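Local atomic coordinates of lipoate-protein ligase, putative (PDB entry 1VQZ), a protein that is probably a member of the lipoate-protein ligase family, built from an alpha/beta catalytic domain followed by a smaller C-terminal domain. Residues 59-64 against 75-80; 68-73 against 171-176; 85-90 against 158-163; 165-170 against 191-196. All coordinates share one frame; numbering follows the deposited sequence.

Interaction 1: 59-64 against 75-80; sequences QNTIEE and IEVVRR. With EDO (1,2-ethanediol), chain J.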
# COMPACT_ATOMS: atom_id res chain seq x y z
N GLN A 59 -9.45 2.88 -1.96
CA GLN A 59 -10.53 2.43 -1.10
C GLN A 59 -11.52 3.59 -0.84
O GLN A 59 -11.14 4.75 -0.76
CB GLN A 59 -10.03 1.84 0.25
CG GLN A 59 -9.42 0.44 0.16
CD GLN A 59 -9.19 -0.21 1.51
OE1 GLN A 59 -8.16 0.03 2.17
NE2 GLN A 59 -10.14 -1.05 1.93
N ASN A 60 -12.78 3.21 -0.72
CA ASN A 60 -13.86 4.12 -0.38
C ASN A 60 -13.95 4.14 1.14
O ASN A 60 -14.71 3.40 1.76
CB ASN A 60 -15.15 3.69 -1.08
CG ASN A 60 -16.29 4.67 -0.85
OD1 ASN A 60 -16.18 5.58 -0.04
ND2 ASN A 60 -17.40 4.46 -1.51
N THR A 61 -13.08 4.99 1.72
CA THR A 61 -12.77 5.03 3.14
C THR A 61 -14.01 5.11 4.01
O THR A 61 -14.19 4.29 4.93
CB THR A 61 -11.83 6.17 3.42
OG1 THR A 61 -10.78 6.17 2.43
CG2 THR A 61 -11.24 6.03 4.82
N ILE A 62 -14.93 5.97 3.62
CA ILE A 62 -16.14 6.22 4.41
C ILE A 62 -16.98 4.96 4.54
O ILE A 62 -17.67 4.75 5.55
CB ILE A 62 -16.96 7.37 3.83
CG1 ILE A 62 -17.97 7.91 4.85
CG2 ILE A 62 -17.76 6.96 2.57
CD1 ILE A 62 -17.35 8.48 6.03
N GLU A 63 -16.90 4.09 3.54
CA GLU A 63 -17.71 2.87 3.57
C GLU A 63 -17.01 1.66 4.18
O GLU A 63 -17.62 0.60 4.27
CB GLU A 63 -18.11 2.53 2.15
CG GLU A 63 -19.06 3.52 1.53
CD GLU A 63 -20.31 3.71 2.37
OE1 GLU A 63 -20.79 2.71 2.95
OE2 GLU A 63 -20.79 4.86 2.46
N GLU A 64 -15.75 1.82 4.57
CA GLU A 64 -14.89 0.75 5.12
C GLU A 64 -14.54 0.86 6.58
O GLU A 64 -14.21 -0.13 7.21
CB GLU A 64 -13.54 0.72 4.43
CG GLU A 64 -13.52 0.71 2.93
CD GLU A 64 -14.40 -0.35 2.33
OE1 GLU A 64 -14.32 -1.51 2.79
OE2 GLU A 64 -15.17 0.01 1.40
N ILE A 75 -7.50 5.98 17.01
CA ILE A 75 -6.74 5.35 15.92
C ILE A 75 -6.70 6.34 14.75
O ILE A 75 -7.76 6.83 14.36
CB ILE A 75 -7.43 4.02 15.56
CG1 ILE A 75 -7.38 3.05 16.77
CG2 ILE A 75 -6.79 3.32 14.32
CD1 ILE A 75 -8.19 1.79 16.60
N GLU A 76 -5.51 6.64 14.22
CA GLU A 76 -5.40 7.47 12.98
C GLU A 76 -5.95 6.69 11.77
O GLU A 76 -5.83 5.48 11.73
CB GLU A 76 -3.93 7.80 12.68
CG GLU A 76 -3.08 8.41 13.80
CD GLU A 76 -3.54 9.77 14.22
OE1 GLU A 76 -4.29 10.39 13.48
OE2 GLU A 76 -3.16 10.23 15.31
N VAL A 77 -6.55 7.38 10.81
CA VAL A 77 -6.93 6.83 9.51
C VAL A 77 -6.22 7.65 8.42
O VAL A 77 -6.55 8.85 8.21
CB VAL A 77 -8.48 6.77 9.32
CG1 VAL A 77 -8.87 6.29 7.95
CG2 VAL A 77 -9.12 5.91 10.38
N VAL A 78 -5.31 6.98 7.68
CA VAL A 78 -4.56 7.63 6.59
C VAL A 78 -4.53 6.76 5.33
O VAL A 78 -4.34 5.56 5.41
CB VAL A 78 -3.13 8.00 7.08
CG1 VAL A 78 -2.31 8.72 6.01
CG2 VAL A 78 -3.20 8.86 8.38
N ARG A 79 -4.77 7.38 4.19
CA ARG A 79 -4.70 6.69 2.90
C ARG A 79 -3.26 6.71 2.42
O ARG A 79 -2.64 7.75 2.37
CB ARG A 79 -5.60 7.39 1.91
CG ARG A 79 -5.70 6.77 0.55
CD ARG A 79 -6.39 7.68 -0.39
NE ARG A 79 -7.81 7.98 -0.12
CZ ARG A 79 -8.84 7.15 -0.32
NH1 ARG A 79 -8.64 5.89 -0.71
NH2 ARG A 79 -10.08 7.58 -0.11
N ARG A 80 -2.74 5.54 2.08
CA ARG A 80 -1.41 5.44 1.49
C ARG A 80 -1.41 5.53 -0.03
O ARG A 80 -2.48 5.65 -0.73
CB ARG A 80 -0.72 4.13 1.97
CG ARG A 80 -1.38 2.84 1.49
CD ARG A 80 -0.55 1.57 1.80
NE ARG A 80 -1.29 0.48 1.18
CZ ARG A 80 -2.34 -0.17 1.72
NH1 ARG A 80 -2.71 0.08 2.96
NH2 ARG A 80 -3.01 -1.07 0.98
C1 EDO J . -16.76 8.72 -1.98
O1 EDO J . -17.21 8.01 -0.82
C2 EDO J . -17.40 8.02 -3.17
O2 EDO J . -18.82 7.98 -2.97

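Interaction 2: 68-73 against 171-176; sequences DYVREN and ANALKV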
# COMPACT_ATOMS: atom_id res chain seq x y z
N ASP A 68 -16.94 5.11 14.81
CA ASP A 68 -17.00 5.21 16.25
C ASP A 68 -15.91 4.42 16.93
O ASP A 68 -15.44 4.82 17.96
CB ASP A 68 -18.32 4.68 16.77
CG ASP A 68 -19.46 5.60 16.47
OD1 ASP A 68 -19.23 6.74 15.96
OD2 ASP A 68 -20.57 5.15 16.77
N TYR A 69 -15.53 3.27 16.39
CA TYR A 69 -14.43 2.52 17.00
C TYR A 69 -13.11 3.28 16.91
O TYR A 69 -12.35 3.38 17.90
CB TYR A 69 -14.28 1.17 16.34
CG TYR A 69 -13.24 0.31 17.00
CD1 TYR A 69 -13.55 -0.45 18.15
CD2 TYR A 69 -11.94 0.26 16.50
CE1 TYR A 69 -12.60 -1.24 18.76
CE2 TYR A 69 -10.98 -0.53 17.10
CZ TYR A 69 -11.31 -1.29 18.22
OH TYR A 69 -10.35 -2.05 18.80
N VAL A 70 -12.81 3.80 15.73
CA VAL A 70 -11.52 4.45 15.59
C VAL A 70 -11.50 5.74 16.40
O VAL A 70 -10.46 6.12 16.90
CB VAL A 70 -10.99 4.66 14.13
CG1 VAL A 70 -11.03 3.36 13.36
CG2 VAL A 70 -11.71 5.79 13.39
N ARG A 71 -12.65 6.39 16.53
CA ARG A 71 -12.71 7.61 17.32
C ARG A 71 -12.55 7.32 18.80
O ARG A 71 -11.76 7.96 19.46
CB ARG A 71 -14.04 8.34 17.08
CG ARG A 71 -14.13 9.04 15.77
CD ARG A 71 -15.37 9.97 15.70
NE ARG A 71 -15.52 10.50 14.35
CZ ARG A 71 -16.61 11.11 13.91
NH1 ARG A 71 -17.66 11.28 14.69
NH2 ARG A 71 -16.62 11.56 12.67
N GLU A 72 -13.31 6.37 19.32
CA GLU A 72 -13.27 6.02 20.72
C GLU A 72 -11.85 5.62 21.14
O GLU A 72 -11.39 5.94 22.22
CB GLU A 72 -14.21 4.86 21.00
CG GLU A 72 -15.69 5.25 20.98
CD GLU A 72 -16.64 4.03 20.84
OE1 GLU A 72 -16.13 2.88 20.92
OE2 GLU A 72 -17.87 4.25 20.64
N ASN A 73 -11.16 4.92 20.24
CA ASN A 73 -9.87 4.37 20.53
C ASN A 73 -8.69 5.21 20.04
O ASN A 73 -7.58 4.81 20.26
CB ASN A 73 -9.83 2.93 19.99
CG ASN A 73 -10.78 2.04 20.75
OD1 ASN A 73 -10.53 1.79 21.90
ND2 ASN A 73 -11.92 1.65 20.13
N ALA A 171 -10.32 -6.08 12.74
CA ALA A 171 -11.68 -6.55 12.48
C ALA A 171 -12.69 -5.66 13.21
O ALA A 171 -13.81 -5.51 12.74
CB ALA A 171 -11.86 -8.00 12.91
N ASN A 172 -12.29 -5.08 14.35
CA ASN A 172 -13.13 -4.15 15.10
C ASN A 172 -13.14 -2.75 14.47
O ASN A 172 -14.11 -2.02 14.63
CB ASN A 172 -12.71 -4.09 16.59
CG ASN A 172 -12.92 -5.41 17.33
OD1 ASN A 172 -13.90 -6.11 17.11
ND2 ASN A 172 -12.00 -5.76 18.22
N ALA A 173 -12.07 -2.39 13.75
CA ALA A 173 -11.96 -1.02 13.16
C ALA A 173 -12.62 -0.85 11.79
O ALA A 173 -12.80 0.27 11.32
CB ALA A 173 -10.52 -0.57 13.09
N LEU A 174 -12.96 -1.97 11.16
CA LEU A 174 -13.53 -1.99 9.81
C LEU A 174 -15.02 -2.30 9.93
O LEU A 174 -15.42 -2.95 10.85
CB LEU A 174 -12.85 -3.06 8.95
CG LEU A 174 -11.35 -2.89 8.55
CD1 LEU A 174 -10.94 -3.94 7.53
CD2 LEU A 174 -11.05 -1.51 8.01
N LYS A 175 -15.82 -1.79 9.00
CA LYS A 175 -17.22 -2.13 8.90
C LYS A 175 -17.57 -2.74 7.53
O LYS A 175 -16.81 -2.65 6.57
CB LYS A 175 -18.08 -0.88 9.09
CG LYS A 175 -17.82 0.24 8.06
CD LYS A 175 -19.06 1.01 7.77
CE LYS A 175 -18.79 2.45 7.36
NZ LYS A 175 -20.08 3.21 7.17
N VAL A 176 -18.74 -3.36 7.48
CA VAL A 176 -19.35 -3.80 6.22
C VAL A 176 -20.29 -2.71 5.69
O VAL A 176 -21.30 -2.36 6.35
CB VAL A 176 -20.10 -5.15 6.43
CG1 VAL A 176 -20.77 -5.62 5.13
CG2 VAL A 176 -19.12 -6.21 6.94

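Interaction 3: 85-90 against 158-163; sequences GAVYHD and HGCLLF. With EDO (1,2-ethanediol), chain L.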
# COMPACT_ATOMS: atom_id res chain seq x y z
N GLY A 85 -5.86 -3.22 0.25
CA GLY A 85 -6.80 -3.06 1.32
C GLY A 85 -6.28 -2.37 2.57
O GLY A 85 -5.16 -1.82 2.61
N ALA A 86 -7.08 -2.50 3.63
CA ALA A 86 -6.81 -1.85 4.89
C ALA A 86 -5.84 -2.65 5.75
O ALA A 86 -5.91 -3.87 5.83
CB ALA A 86 -8.11 -1.58 5.65
N VAL A 87 -4.93 -1.93 6.38
CA VAL A 87 -3.93 -2.52 7.25
C VAL A 87 -3.88 -1.80 8.61
O VAL A 87 -3.94 -0.58 8.64
CB VAL A 87 -2.55 -2.47 6.58
CG1 VAL A 87 -1.56 -3.20 7.37
CG2 VAL A 87 -2.64 -3.07 5.19
N TYR A 88 -3.77 -2.59 9.70
CA TYR A 88 -3.54 -2.06 11.03
C TYR A 88 -2.07 -1.92 11.39
O TYR A 88 -1.29 -2.87 11.32
CB TYR A 88 -4.25 -2.90 12.11
CG TYR A 88 -4.12 -2.31 13.49
CD1 TYR A 88 -4.74 -1.10 13.81
CD2 TYR A 88 -3.38 -2.97 14.48
CE1 TYR A 88 -4.61 -0.53 15.07
CE2 TYR A 88 -3.22 -2.38 15.78
CZ TYR A 88 -3.84 -1.18 16.06
OH TYR A 88 -3.74 -0.65 17.31
N HIS A 89 -1.72 -0.72 11.78
CA HIS A 89 -0.42 -0.41 12.34
C HIS A 89 -0.52 -0.08 13.81
O HIS A 89 -1.46 0.59 14.25
CB HIS A 89 0.15 0.84 11.63
CG HIS A 89 0.56 0.62 10.22
ND1 HIS A 89 -0.21 -0.09 9.31
CD2 HIS A 89 1.60 1.12 9.51
CE1 HIS A 89 0.38 -0.07 8.13
NE2 HIS A 89 1.47 0.69 8.21
N ASP A 90 0.50 -0.49 14.54
CA ASP A 90 0.74 -0.04 15.87
C ASP A 90 2.24 0.11 16.13
O ASP A 90 3.06 -0.08 15.21
CB ASP A 90 -0.04 -0.90 16.91
CG ASP A 90 0.55 -2.30 17.16
OD1 ASP A 90 1.68 -2.62 16.74
OD2 ASP A 90 -0.15 -3.11 17.82
N HIS A 158 7.24 -1.21 -0.48
CA HIS A 158 7.11 -0.91 0.94
C HIS A 158 6.16 -1.87 1.61
O HIS A 158 5.37 -2.57 0.96
CB HIS A 158 6.79 0.58 1.23
CG HIS A 158 5.43 1.04 0.79
ND1 HIS A 158 4.91 2.27 1.14
CD2 HIS A 158 4.49 0.43 0.02
CE1 HIS A 158 3.71 2.40 0.60
NE2 HIS A 158 3.42 1.29 -0.05
N GLY A 159 6.29 -1.97 2.92
CA GLY A 159 5.44 -2.92 3.62
C GLY A 159 5.67 -2.95 5.09
O GLY A 159 6.34 -2.08 5.61
N CYS A 160 5.09 -3.98 5.73
CA CYS A 160 4.98 -4.12 7.19
C CYS A 160 5.65 -5.43 7.65
O CYS A 160 5.40 -6.51 7.10
CB CYS A 160 3.48 -4.21 7.58
SG CYS A 160 2.55 -2.74 7.14
N LEU A 161 6.48 -5.34 8.67
CA LEU A 161 7.00 -6.51 9.37
C LEU A 161 6.25 -6.60 10.70
O LEU A 161 6.25 -5.65 11.49
CB LEU A 161 8.49 -6.34 9.61
CG LEU A 161 9.36 -6.44 8.36
CD1 LEU A 161 10.60 -5.58 8.46
CD2 LEU A 161 9.76 -7.89 8.12
N LEU A 162 5.56 -7.73 10.92
CA LEU A 162 4.75 -7.93 12.14
C LEU A 162 5.68 -8.41 13.23
O LEU A 162 6.08 -9.55 13.23
CB LEU A 162 3.62 -8.95 11.93
CG LEU A 162 2.70 -8.73 10.71
CD1 LEU A 162 1.64 -9.85 10.61
CD2 LEU A 162 2.06 -7.37 10.76
N PHE A 163 6.01 -7.49 14.14
CA PHE A 163 6.87 -7.81 15.22
C PHE A 163 6.08 -8.21 16.46
O PHE A 163 6.33 -9.29 17.01
CB PHE A 163 7.91 -6.72 15.46
CG PHE A 163 8.93 -7.13 16.48
CD1 PHE A 163 8.70 -6.90 17.84
CD2 PHE A 163 10.09 -7.78 16.08
CE1 PHE A 163 9.63 -7.36 18.77
CE2 PHE A 163 11.00 -8.23 17.00
CZ PHE A 163 10.77 -8.03 18.33
C1 EDO L . 1.88 2.93 4.72
O1 EDO L . 1.93 1.57 5.08
C2 EDO L . 2.92 3.09 3.64
O2 EDO L . 3.20 4.46 3.43

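Interaction 4: 165-170 against 191-196; sequences VDLSVL and ARVTNI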
# COMPACT_ATOMS: atom_id res chain seq x y z
N VAL A 165 2.35 -6.95 16.70
CA VAL A 165 1.18 -6.19 16.43
C VAL A 165 -0.01 -6.84 17.15
O VAL A 165 -0.10 -8.08 17.23
CB VAL A 165 0.94 -6.12 14.90
CG1 VAL A 165 -0.29 -5.23 14.56
CG2 VAL A 165 2.20 -5.60 14.21
N ASP A 166 -0.93 -6.04 17.63
CA ASP A 166 -2.22 -6.57 18.10
C ASP A 166 -3.06 -6.93 16.87
O ASP A 166 -3.57 -6.05 16.17
CB ASP A 166 -2.89 -5.56 19.01
CG ASP A 166 -4.15 -6.09 19.68
OD1 ASP A 166 -4.63 -7.21 19.36
OD2 ASP A 166 -4.66 -5.34 20.53
N LEU A 167 -3.17 -8.22 16.59
CA LEU A 167 -3.84 -8.70 15.39
C LEU A 167 -5.37 -8.71 15.55
O LEU A 167 -6.06 -9.08 14.61
CB LEU A 167 -3.37 -10.13 15.03
CG LEU A 167 -1.86 -10.34 14.84
CD1 LEU A 167 -1.54 -11.86 14.63
CD2 LEU A 167 -1.31 -9.48 13.74
N SER A 168 -5.89 -8.31 16.72
CA SER A 168 -7.33 -8.33 16.98
C SER A 168 -8.05 -7.03 16.64
O SER A 168 -9.28 -6.98 16.62
CB SER A 168 -7.60 -8.69 18.45
OG SER A 168 -7.35 -7.57 19.29
N VAL A 169 -7.30 -5.96 16.36
CA VAL A 169 -7.91 -4.64 16.23
C VAL A 169 -8.58 -4.45 14.87
O VAL A 169 -9.71 -3.96 14.81
CB VAL A 169 -6.86 -3.51 16.49
CG1 VAL A 169 -7.47 -2.11 16.39
CG2 VAL A 169 -6.20 -3.71 17.82
N LEU A 170 -7.92 -4.84 13.78
CA LEU A 170 -8.43 -4.56 12.43
C LEU A 170 -9.90 -4.91 12.25
O LEU A 170 -10.66 -4.13 11.66
CB LEU A 170 -7.60 -5.32 11.36
CG LEU A 170 -7.96 -5.00 9.89
CD1 LEU A 170 -7.63 -3.53 9.55
CD2 LEU A 170 -7.23 -5.98 9.00
N ALA A 191 -5.31 -16.61 5.23
CA ALA A 191 -3.88 -16.78 5.40
C ALA A 191 -3.52 -17.07 6.86
O ALA A 191 -4.26 -16.76 7.79
CB ALA A 191 -3.15 -15.54 4.91
N ARG A 192 -2.36 -17.68 7.03
CA ARG A 192 -1.77 -17.90 8.33
C ARG A 192 -0.73 -16.78 8.55
O ARG A 192 0.21 -16.68 7.76
CB ARG A 192 -1.07 -19.27 8.35
CG ARG A 192 -1.81 -20.44 7.62
CD ARG A 192 -1.03 -21.76 7.72
N VAL A 193 -0.90 -15.93 9.57
CA VAL A 193 0.14 -14.96 9.99
C VAL A 193 0.74 -15.19 11.40
O VAL A 193 0.11 -15.80 12.27
CB VAL A 193 -0.37 -13.51 9.94
CG1 VAL A 193 -1.16 -13.27 8.64
CG2 VAL A 193 -1.25 -13.17 11.14
N THR A 194 1.96 -14.69 11.60
CA THR A 194 2.57 -14.67 12.92
C THR A 194 3.37 -13.37 13.16
O THR A 194 3.76 -12.68 12.21
CB THR A 194 3.52 -15.85 13.10
OG1 THR A 194 4.09 -15.82 14.42
CG2 THR A 194 4.64 -15.80 12.01
N ASN A 195 3.57 -13.07 14.44
CA ASN A 195 4.43 -12.00 14.89
C ASN A 195 5.82 -12.56 15.17
O ASN A 195 5.98 -13.67 15.71
CB ASN A 195 3.83 -11.34 16.14
CG ASN A 195 2.81 -10.27 15.82
OD1 ASN A 195 3.13 -9.28 15.18
ND2 ASN A 195 1.57 -10.45 16.26
N ILE A 196 6.83 -11.82 14.76
CA ILE A 196 8.21 -12.22 14.98
C ILE A 196 8.45 -12.56 16.45
O ILE A 196 9.05 -13.62 16.74
CB ILE A 196 9.22 -11.14 14.45
CG1 ILE A 196 9.11 -11.04 12.92
CG2 ILE A 196 10.68 -11.50 14.89
CD1 ILE A 196 9.61 -9.77 12.29

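Interaction 1: 59-64 against 75-80
Val77, on strand 76-79, is the first residue of its segment to meet the loop 59-64. Its CG1 and the CG2 methyl of Thr61 reach toward each other tip to tip, 3.9 Å apart, a small apolar touch beside the polar grip that follows. Val78 points the other way, so the next side chain to come across is Arg79. Its CG leaves anti to the backbone N and the chain bends at chi3 (-65°), which lays the guanidinium against the backbone of Gln59. Both terminal nitrogens take the same acceptor: Arg79 NH1 lies 2.7 Å from Gln59 O and uses a lone pair in the carbonyl plane, with an N-H...O angle of 157°, while Arg79 NH2, at 3.1 Å from Gln59 O, makes a more bent bond. Gln59 O sits only 3° out of the guanidinium plane, so the group is met edge-on. Thr61 OG1 lies over one face, 3.0 Å from Arg79 NH2, but the angle there is too poor for a hydrogen bond; its hydrogen-bond partner is Asn251 O. Further bonds fix the rotation of the guanidinium: NE goes to Trp250 O, and NH2 also to Tyr252 O. One arginine thus joins the loop to the 250-252 region of the chain. Past it, Arg80 turns to Gly83 O and Gly85 O. Strand 76-79 is an outer strand of a small three-stranded sheet, running parallel to strand 52-55, with Val78 packed on helix 23-36 and Val77 on Val70 of helix 67-73.

Interaction 2: 68-73 against 171-176
One face of the Tyr69 ring meets Asn172, near the end of helix 169-173; ring and amide planes are 49° apart. This is helix-to-helix packing within the lipoyl protein ligase A/B catalytic domain: helix 67-73 offers an aromatic face to the last turn of the other helix. Asn172 CB makes a CH-pi contact, 3.8 Å from the ring centroid of Tyr69 and 23° off the ring normal. Asn172 O stands over the same face, 3.4 Å from Tyr69 CG. Tyr69 CG is anti to the backbone N (chi1 -175°), setting the ring between Asn172 and Asn73 of its own helix. Beside the ring, Ala173 fills in: its CB is 3.8 Å from Tyr69 CD2 and 4.0 Å from Val70 CG1, so the small side chain touches both residues. Farther out, the backbone of Ala173 bonds to Asn66 and that of Lys175 to Glu64, which ties the chain leaving helix 169-173 to the approach to helix 67-73. Asn66 OD1 also accepts from Tyr69 N. The opposite face of the ring is covered by Asn73, whose ND2 lies over the centre, 3.2 Å above the plane, while donating to Tyr69 O from the face of that carbonyl opposite to Asn73 N.

Interaction 3: 85-90 against 158-163
With chi1 at -62°, Cys160 carries its SG beside its own backbone N and out from strand 154-162 toward His89. The histidine has a similar first torsion (-71°), and although its CB does not point straight at the other strand, the far end of the ring swings in to meet the sulfur. Cys160 SG comes to 3.6 Å from His89 CE1 and 4.1 Å from the centroid of that ring, 41° off the normal, an oblique sulfur-aromatic contact. Val87 adds one methyl: its CG1 lies 4.1 Å from Cys160 SG, so two residues of strand 87-89 share a single sulfur. Here the small three-stranded sheet meets the large sheet of the catalytic domain through side chains, the nearest CA atoms being 8.3 Å apart (His89 to Cys160). Beyond the sulfur, NE2 of His89 is hydrogen-bonded, at 3.3 Å, to O1 of a 1,2-ethanediol lying at the ring edge. That molecule is also bonded to Glu30 OE1 and rests by the ring of His158, which Glu30 OE2 and Ser82 OG hold through its two nitrogens. The two strands therefore meet through dispersion and sulfur contacts with no hydrogen bond between them, while the polar end of His89 turns to the diol, probably a molecule from the crystallisation liquor.

Interaction 4: 165-170 against 191-196
Val165 N donates to Asn195 OD1 over 2.9 Å, the shortest polar bond between the two segments. The donor stands well above the carbonyl plane of the amide, 50° out of it, and so does not use a lone pair. The other end of the amide returns the bond: Asn195 ND2 reaches Val165 O at 3.1 Å, this time in the carbonyl plane of Val165 and on a lone pair. One side chain thus serves both the N-H and the C=O of a single residue, which holds the amide against rotation. With CG beside its backbone N (chi1 -85°), Asn195 lays its amide alongside the Val165 backbone; their side chains cross nearly perpendicularly. Next to this pairing, Leu167 comes in from the direction opposite to Asn195, with its CG 3.7 Å from ND2, and sends CD1 on to meet CG2 of Val193 tip to tip, also at 3.7 Å. In the catalytic domain this joins the entry to helix 169-173 to the long loop between strand 182-183 and helix 206-220. That loop is fastened to the large sheet through backbone bonds from Arg192 and Thr194 to Lys142, and from Ile196 to Leu162. The helix entry is a type I turn from Asp166 to Val169. Within it Asp166 OD1 makes a capping bond with Ser168 N at 3.1 Å and takes Ser168 OG at 2.7 Å, both from one face of the carboxylate.

All four contacts lie in the catalytic domain. Interactions 3 and 4 are closest, with centres about 9 Å apart, joined by Asp90 OD2 to Asp166 N. Interactions 1 and 2 follow at about 11 Å, linked by Val70 O to Ile75 N; their segments alternate along the chain, as do those of interactions 2 and 4, which share helix 169-173. Interaction 3 is nested inside the loop closed by interaction 2. Interactions 1 and 3 reach the same three-stranded sheet through its two outer strands. That small sheet is thus bound to helix 67-73, helix 169-173 and the large sheet.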